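Local atomic coordinates of putative conjugative transposon recombinase (Clostridium difficile, PDB entry 3G13), a protein that probably binds DNA and exchanges its strands as a serine recombinase of a conjugative transposon, the chain here being the recombinase's resolvase-type N-terminal domain. Residues Y97-K102 against L124-L129; N105-F110 against K114-T119. All coordinates share one frame; numbering follows the deposited sequence.

In the fold
Both contacts lie in the resolvase-type N-terminal domain, on the same side of the chain's centre, with their centres about 9 Å apart. Contact 2 is the beta hairpin of strands 107-110 and 115-116. It falls within the connection between the two helices of contact 1: helix 91-102 runs into the hairpin, and the hairpin leads into the long helix 120-150. The two contacts also touch directly. Lys-102 NZ probably hydrogen-bonds to Thr-117 O at 2.9 Å, and Leu-101 CD2 packs on Val-108 CG2 at 3.6 Å. Val-128 of the second subunit packs on both Leu-125 and Ile-115, so the dimer interface reaches both contacts.

Contact 1: residues Y97-K102 against L124-L129; sequences YVRMLK and LLLVVL
Leu-126 reaches from the long helix 120-150 to Val-98, Arg-99 and Lys-102 of helix 91-102, in a roughly antiparallel helix pair of the resolvase-type domain. The short segments lie 145° apart in direction. Their axes come no closer than 11.5 Å, and side chains fill the gap. Another side of helix 120-150 meets the second subunit, where Leu-125 packs on Val-128 of that subunit.

The apolar part centres on the two methyls of Leu-126. Its CD2 meets Val-98 CG1 at 3.6 Å and lies 4.0 Å from Val-98 CB. Val-98 CG1 stands anti to its backbone N (chi1 168°), and this brings that branch to the leucine. Phe-87 and Thr-117 pack on the same valine. Leu-95, one turn earlier on helix 91-102, also touches Leu-126.

The aliphatic parts of two charged residues complete the packing. Arg-99 contributes CG, 4.3 Å from Leu-126 CD2. Lys-102 runs past Leu-126 in the opposite direction. Its amine hydrogen-bonds to Thr-117 O, which probably helps fix the chain alongside the leucine. The bend of Lys-102 comes only at its last torsion (chi4 140°), just beyond CD, the atom that lies 3.8 Å from Leu-126 CD1.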
ATOM      1  N   TYR A  97       2.349 -10.920  -9.350  1.00 18.04           N
ATOM      2  CA  TYR A  97       3.661 -11.311  -9.841  1.00 18.39           C
ATOM      3  C   TYR A  97       4.715 -11.392  -8.750  1.00 17.51           C
ATOM      4  O   TYR A  97       5.594 -12.268  -8.797  1.00 18.04           O
ATOM      5  CB  TYR A  97       4.101 -10.399 -10.985  1.00 19.69           C
ATOM      6  CG  TYR A  97       3.207 -10.554 -12.208  1.00 21.65           C
ATOM      7  CD1 TYR A  97       3.114 -11.782 -12.866  1.00 22.46           C
ATOM      8  CD2 TYR A  97       2.467  -9.468 -12.710  1.00 24.55           C
ATOM      9  CE1 TYR A  97       2.285 -11.944 -13.998  1.00 24.88           C
ATOM     10  CE2 TYR A  97       1.637  -9.623 -13.851  1.00 27.23           C
ATOM     11  CZ  TYR A  97       1.560 -10.866 -14.471  1.00 24.33           C
ATOM     12  OH  TYR A  97       0.764 -11.046 -15.584  1.00 28.36           O
ATOM     13  N   VAL A  98       4.643 -10.520  -7.745  1.00 17.12           N
ATOM     14  CA  VAL A  98       5.594 -10.665  -6.634  1.00 15.87           C
ATOM     15  C   VAL A  98       5.363 -12.026  -5.918  1.00 17.73           C
ATOM     16  O   VAL A  98       6.305 -12.775  -5.687  1.00 16.12           O
ATOM     17  CB  VAL A  98       5.550  -9.505  -5.655  1.00 15.21           C
ATOM     18  CG1 VAL A  98       6.349  -9.871  -4.357  1.00 14.42           C
ATOM     19  CG2 VAL A  98       6.100  -8.223  -6.330  1.00 11.95           C
ATOM     20  N   ARG A  99       4.100 -12.349  -5.610  1.00 19.32           N
ATOM     21  CA  ARG A  99       3.754 -13.623  -4.960  1.00 19.99           C
ATOM     22  C   ARG A  99       4.124 -14.841  -5.799  1.00 20.31           C
ATOM     23  O   ARG A  99       4.616 -15.843  -5.262  1.00 19.37           O
ATOM     24  CB  ARG A  99       2.262 -13.660  -4.639  1.00 21.57           C
ATOM     25  CG  ARG A  99       1.859 -12.743  -3.494  1.00 21.83           C
ATOM     26  CD  ARG A  99       0.347 -12.681  -3.384  1.00 26.97           C
ATOM     27  NE  ARG A  99      -0.084 -12.146  -2.095  1.00 30.74           N
ATOM     28  CZ  ARG A  99      -1.249 -11.539  -1.863  1.00 33.52           C
ATOM     29  NH1 ARG A  99      -2.145 -11.363  -2.824  1.00 33.03           N
ATOM     30  NH2 ARG A  99      -1.522 -11.113  -0.640  1.00 36.65           N
HETATM   31  N   MSE A 100       3.881 -14.767  -7.111  1.00 20.22           N
HETATM   32  CA  MSE A 100       4.202 -15.894  -8.004  1.00 21.09           C
HETATM   33  C   MSE A 100       5.712 -16.183  -8.005  1.00 19.72           C
HETATM   34  O   MSE A 100       6.155 -17.335  -7.994  1.00 19.81           O
HETATM   35  CB  MSE A 100       3.736 -15.559  -9.433  1.00 22.33           C
HETATM   36  CG  MSE A 100       3.873 -16.646 -10.463  1.00 28.17           C
HETATM   37 SE   MSE A 100       3.337 -15.912 -12.225  1.00 47.29          SE
HETATM   38  CE  MSE A 100       1.571 -15.215 -11.815  1.00 36.19           C
ATOM     39  N   LEU A 101       6.507 -15.124  -8.053  1.00 18.67           N
ATOM     40  CA  LEU A 101       7.963 -15.259  -7.918  1.00 18.24           C
ATOM     41  C   LEU A 101       8.311 -15.797  -6.506  1.00 17.65           C
ATOM     42  O   LEU A 101       9.072 -16.741  -6.372  1.00 16.63           O
ATOM     43  CB  LEU A 101       8.658 -13.909  -8.251  1.00 17.81           C
ATOM     44  CG  LEU A 101       9.065 -13.730  -9.745  1.00 19.55           C
ATOM     45  CD1 LEU A 101       8.017 -14.269 -10.712  1.00 16.60           C
ATOM     46  CD2 LEU A 101       9.409 -12.311 -10.140  1.00 18.42           C
ATOM     47  N   LYS A 102       7.730 -15.209  -5.466  1.00 17.36           N
ATOM     48  CA  LYS A 102       8.071 -15.562  -4.077  1.00 18.82           C
ATOM     49  C   LYS A 102       7.829 -17.071  -3.765  1.00 19.85           C
ATOM     50  O   LYS A 102       8.621 -17.691  -3.077  1.00 19.55           O
ATOM     51  CB  LYS A 102       7.287 -14.656  -3.099  1.00 18.62           C
ATOM     52  CG  LYS A 102       7.598 -14.874  -1.612  1.00 18.39           C
ATOM     53  CD  LYS A 102       7.101 -13.701  -0.762  1.00 23.70           C
ATOM     54  CE  LYS A 102       7.519 -13.816   0.728  1.00 27.79           C
ATOM     55  NZ  LYS A 102       7.933 -12.455   1.305  1.00 32.94           N
ATOM     56  N   LEU A 124       6.183  -7.275   4.652  1.00 14.63           N
ATOM     57  CA  LEU A 124       5.401  -6.078   4.961  1.00 14.68           C
ATOM     58  C   LEU A 124       4.903  -5.378   3.672  1.00 13.60           C
ATOM     59  O   LEU A 124       3.824  -4.838   3.665  1.00 12.17           O
ATOM     60  CB  LEU A 124       6.179  -5.118   5.846  1.00 15.24           C
ATOM     61  CG  LEU A 124       5.365  -4.066   6.624  1.00 19.24           C
ATOM     62  CD1 LEU A 124       4.316  -4.762   7.567  1.00 19.36           C
ATOM     63  CD2 LEU A 124       6.316  -3.128   7.381  1.00 18.08           C
ATOM     64  N   LEU A 125       5.717  -5.362   2.612  1.00 13.33           N
ATOM     65  CA  LEU A 125       5.294  -4.815   1.316  1.00 13.44           C
ATOM     66  C   LEU A 125       3.995  -5.473   0.891  1.00 14.14           C
ATOM     67  O   LEU A 125       3.015  -4.783   0.574  1.00 14.80           O
ATOM     68  CB  LEU A 125       6.400  -4.984   0.255  1.00 13.99           C
ATOM     69  CG  LEU A 125       5.995  -4.798  -1.214  1.00 14.08           C
ATOM     70  CD1 LEU A 125       5.759  -3.330  -1.448  1.00 15.18           C
ATOM     71  CD2 LEU A 125       7.136  -5.315  -2.130  1.00 15.32           C
ATOM     72  N   LEU A 126       3.967  -6.806   0.960  1.00 14.25           N
ATOM     73  CA  LEU A 126       2.825  -7.592   0.510  1.00 14.98           C
ATOM     74  C   LEU A 126       1.582  -7.402   1.386  1.00 15.28           C
ATOM     75  O   LEU A 126       0.450  -7.362   0.867  1.00 15.29           O
ATOM     76  CB  LEU A 126       3.219  -9.064   0.426  1.00 15.40           C
ATOM     77  CG  LEU A 126       4.221  -9.414  -0.689  1.00 16.07           C
ATOM     78  CD1 LEU A 126       4.557 -10.885  -0.539  1.00 15.19           C
ATOM     79  CD2 LEU A 126       3.648  -9.102  -2.114  1.00 16.51           C
ATOM     80  N   VAL A 127       1.800  -7.252   2.697  1.00 14.65           N
ATOM     81  CA  VAL A 127       0.720  -6.932   3.635  1.00 15.44           C
ATOM     82  C   VAL A 127       0.086  -5.587   3.266  1.00 15.24           C
ATOM     83  O   VAL A 127      -1.146  -5.473   3.197  1.00 14.62           O
ATOM     84  CB  VAL A 127       1.217  -6.943   5.145  1.00 15.44           C
ATOM     85  CG1 VAL A 127       0.258  -6.165   6.034  1.00 17.26           C
ATOM     86  CG2 VAL A 127       1.324  -8.362   5.686  1.00 16.47           C
ATOM     87  N   VAL A 128       0.927  -4.570   3.035  1.00 15.11           N
ATOM     88  CA  VAL A 128       0.478  -3.210   2.715  1.00 15.12           C
ATOM     89  C   VAL A 128      -0.240  -3.183   1.362  1.00 15.25           C
ATOM     90  O   VAL A 128      -1.310  -2.611   1.244  1.00 14.10           O
ATOM     91  CB  VAL A 128       1.631  -2.139   2.727  1.00 15.02           C
ATOM     92  CG1 VAL A 128       1.135  -0.796   2.194  1.00 14.61           C
ATOM     93  CG2 VAL A 128       2.168  -1.920   4.137  1.00 14.74           C
ATOM     94  N   LEU A 129       0.352  -3.823   0.357  1.00 14.97           N
ATOM     95  CA  LEU A 129      -0.297  -3.954  -0.958  1.00 15.27           C
ATOM     96  C   LEU A 129      -1.643  -4.688  -0.903  1.00 15.56           C
ATOM     97  O   LEU A 129      -2.534  -4.321  -1.640  1.00 14.14           O
ATOM     98  CB  LEU A 129       0.588  -4.646  -1.986  1.00 13.62           C
ATOM     99  CG  LEU A 129       1.917  -3.975  -2.343  1.00 15.05           C
ATOM    100  CD1 LEU A 129       2.643  -4.762  -3.439  1.00 16.86           C
ATOM    101  CD2 LEU A 129       1.685  -2.542  -2.733  1.00 12.71           C
TER

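Contact 2: residues N105-F110 against K114-T119; sequences NIAVYF and KINTLT
Val-108 and Thr-117 bond to each other twice. Val-108 N donates almost straight to Thr-117 OG1 (2.9 Å, 177°), and Thr-117 N donates to Val-108 O at 2.9 Å. OG1, between its own backbone N and carbonyl carbon (chi1 54°), is turned to Val-108. The hydroxyl also donates to a water, which donates to Ile-106 O. Further along this antiparallel hairpin, Phe-110 N donates to Ile-115 O at 2.9 Å. Phe-110 O accepts from Ile-115 N on a lone pair, and weakly from Lys-114 N. Lys-114 and Ile-115 thus face one residue, a G1 beta bulge.

At the end of strand 115-116, Asn-116 OD1 accepts from Leu-118 N at 2.8 Å, an Asx turn. Ala-107 CB rests against this amide and Leu-118 CG.

Ile-115 O lies over one face of the Tyr-109 ring, offset toward the rim, 3.8 Å above its plane. On the other side of the hairpin, Phe-110 CE2 meets Thr-117 CG2 at 3.6 Å.

Strand 115-116 adds an antiparallel edge to the otherwise parallel sheet, beside strand 107-110, whose other edge pairs with strand 78-81. Leu-125 of helix 120-150 packs on Phe-110 and Thr-117, and helix 91-102 lies against Val-108 and Leu-118.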
ATOM      1  N   ASN A 105      10.732 -18.967  -4.648  1.00 22.67           N
ATOM      2  CA  ASN A 105      11.963 -18.467  -3.984  1.00 23.34           C
ATOM      3  C   ASN A 105      12.770 -17.551  -4.909  1.00 21.50           C
ATOM      4  O   ASN A 105      14.017 -17.571  -4.899  1.00 21.83           O
ATOM      5  CB  ASN A 105      12.856 -19.614  -3.478  1.00 24.54           C
ATOM      6  CG  ASN A 105      12.130 -20.556  -2.539  1.00 28.74           C
ATOM      7  OD1 ASN A 105      11.633 -20.144  -1.485  1.00 35.22           O
ATOM      8  ND2 ASN A 105      12.067 -21.839  -2.915  1.00 33.74           N
ATOM      9  N   ILE A 106      12.039 -16.784  -5.724  1.00 19.10           N
ATOM     10  CA  ILE A 106      12.610 -15.790  -6.629  1.00 17.28           C
ATOM     11  C   ILE A 106      12.297 -14.417  -6.063  1.00 15.76           C
ATOM     12  O   ILE A 106      11.139 -14.048  -5.804  1.00 14.54           O
ATOM     13  CB  ILE A 106      12.066 -15.902  -8.082  1.00 17.23           C
ATOM     14  CG1 ILE A 106      12.283 -17.324  -8.642  1.00 17.61           C
ATOM     15  CG2 ILE A 106      12.688 -14.796  -8.979  1.00 15.17           C
ATOM     16  CD1 ILE A 106      11.459 -17.662  -9.935  1.00 15.56           C
ATOM     17  N   ALA A 107      13.365 -13.678  -5.850  1.00 14.21           N
ATOM     18  CA  ALA A 107      13.292 -12.363  -5.277  1.00 13.47           C
ATOM     19  C   ALA A 107      13.157 -11.311  -6.372  1.00 13.43           C
ATOM     20  O   ALA A 107      13.729 -11.441  -7.456  1.00 13.69           O
ATOM     21  CB  ALA A 107      14.603 -12.112  -4.486  1.00 12.68           C
ATOM     22  N   VAL A 108      12.413 -10.260  -6.073  1.00 12.78           N
ATOM     23  CA  VAL A 108      12.509  -9.039  -6.839  1.00 13.46           C
ATOM     24  C   VAL A 108      13.233  -8.016  -5.980  1.00 13.04           C
ATOM     25  O   VAL A 108      13.014  -7.939  -4.759  1.00 11.76           O
ATOM     26  CB  VAL A 108      11.105  -8.496  -7.264  1.00 13.99           C
ATOM     27  CG1 VAL A 108      11.241  -7.132  -8.031  1.00 12.80           C
ATOM     28  CG2 VAL A 108      10.398  -9.523  -8.074  1.00 13.09           C
ATOM     29  N   TYR A 109      14.158  -7.285  -6.598  1.00 12.22           N
ATOM     30  CA  TYR A 109      14.780  -6.177  -5.908  1.00 12.38           C
ATOM     31  C   TYR A 109      14.336  -4.865  -6.563  1.00 13.13           C
ATOM     32  O   TYR A 109      14.741  -4.568  -7.689  1.00 11.78           O
ATOM     33  CB  TYR A 109      16.340  -6.276  -5.830  1.00 12.02           C
ATOM     34  CG  TYR A 109      16.852  -5.246  -4.828  1.00 11.26           C
ATOM     35  CD1 TYR A 109      17.011  -5.589  -3.495  1.00 10.99           C
ATOM     36  CD2 TYR A 109      17.118  -3.931  -5.205  1.00  8.44           C
ATOM     37  CE1 TYR A 109      17.406  -4.665  -2.562  1.00 11.84           C
ATOM     38  CE2 TYR A 109      17.511  -2.971  -4.262  1.00 11.08           C
ATOM     39  CZ  TYR A 109      17.655  -3.354  -2.948  1.00 14.77           C
ATOM     40  OH  TYR A 109      18.044  -2.446  -1.994  1.00 14.61           O
ATOM     41  N   PHE A 110      13.514  -4.103  -5.824  1.00 11.86           N
ATOM     42  CA  PHE A 110      13.037  -2.791  -6.212  1.00 13.43           C
ATOM     43  C   PHE A 110      14.103  -1.780  -5.823  1.00 13.06           C
ATOM     44  O   PHE A 110      14.323  -1.530  -4.645  1.00 12.59           O
ATOM     45  CB  PHE A 110      11.699  -2.489  -5.486  1.00 11.98           C
ATOM     46  CG  PHE A 110      10.566  -3.349  -5.947  1.00 13.85           C
ATOM     47  CD1 PHE A 110      10.102  -3.275  -7.276  1.00 12.16           C
ATOM     48  CD2 PHE A 110       9.964  -4.257  -5.077  1.00 13.28           C
ATOM     49  CE1 PHE A 110       9.050  -4.086  -7.704  1.00  9.67           C
ATOM     50  CE2 PHE A 110       8.909  -5.041  -5.501  1.00 10.88           C
ATOM     51  CZ  PHE A 110       8.440  -4.960  -6.798  1.00 12.82           C
ATOM     52  N   LYS A 114      14.315   0.226  -2.377  1.00 14.12           N
ATOM     53  CA  LYS A 114      15.316  -0.602  -1.669  1.00 12.95           C
ATOM     54  C   LYS A 114      14.688  -1.795  -0.918  1.00 12.81           C
ATOM     55  O   LYS A 114      14.856  -1.948   0.295  1.00 11.48           O
ATOM     56  CB  LYS A 114      16.224   0.253  -0.771  1.00 14.36           C
ATOM     57  CG  LYS A 114      17.091   1.210  -1.584  1.00 16.61           C
ATOM     58  CD  LYS A 114      17.871   2.193  -0.739  1.00 21.25           C
ATOM     59  CE  LYS A 114      18.625   3.176  -1.644  1.00 26.16           C
ATOM     60  NZ  LYS A 114      19.444   4.167  -0.845  1.00 31.93           N
ATOM     61  N   ILE A 115      13.923  -2.601  -1.645  1.00 12.01           N
ATOM     62  CA  ILE A 115      13.189  -3.726  -1.025  1.00 12.49           C
ATOM     63  C   ILE A 115      13.476  -4.975  -1.815  1.00 12.41           C
ATOM     64  O   ILE A 115      13.287  -4.978  -3.048  1.00 13.28           O
ATOM     65  CB  ILE A 115      11.627  -3.505  -0.982  1.00 11.90           C
ATOM     66  CG1 ILE A 115      11.245  -2.228  -0.199  1.00 12.54           C
ATOM     67  CG2 ILE A 115      10.952  -4.739  -0.378  1.00 12.08           C
ATOM     68  CD1 ILE A 115       9.717  -1.807  -0.284  1.00 16.79           C
ATOM     69  N   ASN A 116      13.952  -6.001  -1.115  1.00 12.02           N
ATOM     70  CA  ASN A 116      14.062  -7.363  -1.647  1.00 12.27           C
ATOM     71  C   ASN A 116      12.823  -8.072  -1.152  1.00 12.61           C
ATOM     72  O   ASN A 116      12.563  -8.097   0.052  1.00 12.38           O
ATOM     73  CB  ASN A 116      15.330  -8.074  -1.137  1.00 11.84           C
ATOM     74  CG  ASN A 116      15.421  -9.551  -1.581  1.00 11.85           C
ATOM     75  OD1 ASN A 116      14.496 -10.344  -1.377  1.00  9.67           O
ATOM     76  ND2 ASN A 116      16.584  -9.940  -2.142  1.00  9.07           N
ATOM     77  N   THR A 117      12.050  -8.635  -2.074  1.00 12.82           N
ATOM     78  CA  THR A 117      10.694  -9.116  -1.733  1.00 13.49           C
ATOM     79  C   THR A 117      10.714 -10.379  -0.832  1.00 13.79           C
ATOM     80  O   THR A 117       9.678 -10.749  -0.273  1.00 14.49           O
ATOM     81  CB  THR A 117       9.887  -9.427  -3.010  1.00 13.51           C
ATOM     82  OG1 THR A 117      10.646 -10.351  -3.831  1.00 13.67           O
ATOM     83  CG2 THR A 117       9.570  -8.133  -3.772  1.00 10.89           C
ATOM     84  N   LEU A 118      11.882 -10.993  -0.643  1.00 13.57           N
ATOM     85  CA  LEU A 118      11.967 -12.195   0.211  1.00 13.91           C
ATOM     86  C   LEU A 118      12.290 -11.896   1.678  1.00 13.71           C
ATOM     87  O   LEU A 118      12.269 -12.807   2.504  1.00 13.63           O
ATOM     88  CB  LEU A 118      12.957 -13.230  -0.379  1.00 14.01           C
ATOM     89  CG  LEU A 118      12.668 -13.722  -1.801  1.00 12.78           C
ATOM     90  CD1 LEU A 118      13.652 -14.840  -2.171  1.00 11.41           C
ATOM     91  CD2 LEU A 118      11.215 -14.194  -1.978  1.00 17.37           C
ATOM     92  N   THR A 119      12.554 -10.625   1.998  1.00 13.45           N
ATOM     93  CA  THR A 119      12.911 -10.210   3.373  1.00 12.84           C
ATOM     94  C   THR A 119      11.608 -10.002   4.188  1.00 13.64           C
ATOM     95  O   THR A 119      10.504 -10.092   3.643  1.00 11.34           O
ATOM     96  CB  THR A 119      13.762  -8.912   3.394  1.00 12.82           C
ATOM     97  OG1 THR A 119      13.006  -7.800   2.862  1.00 14.54           O
ATOM     98  CG2 THR A 119      15.090  -9.090   2.599  1.00 10.68           C
TER
HETATM   99  O   HOH W   1       9.209 -12.134  -5.155  1.00 15.77           O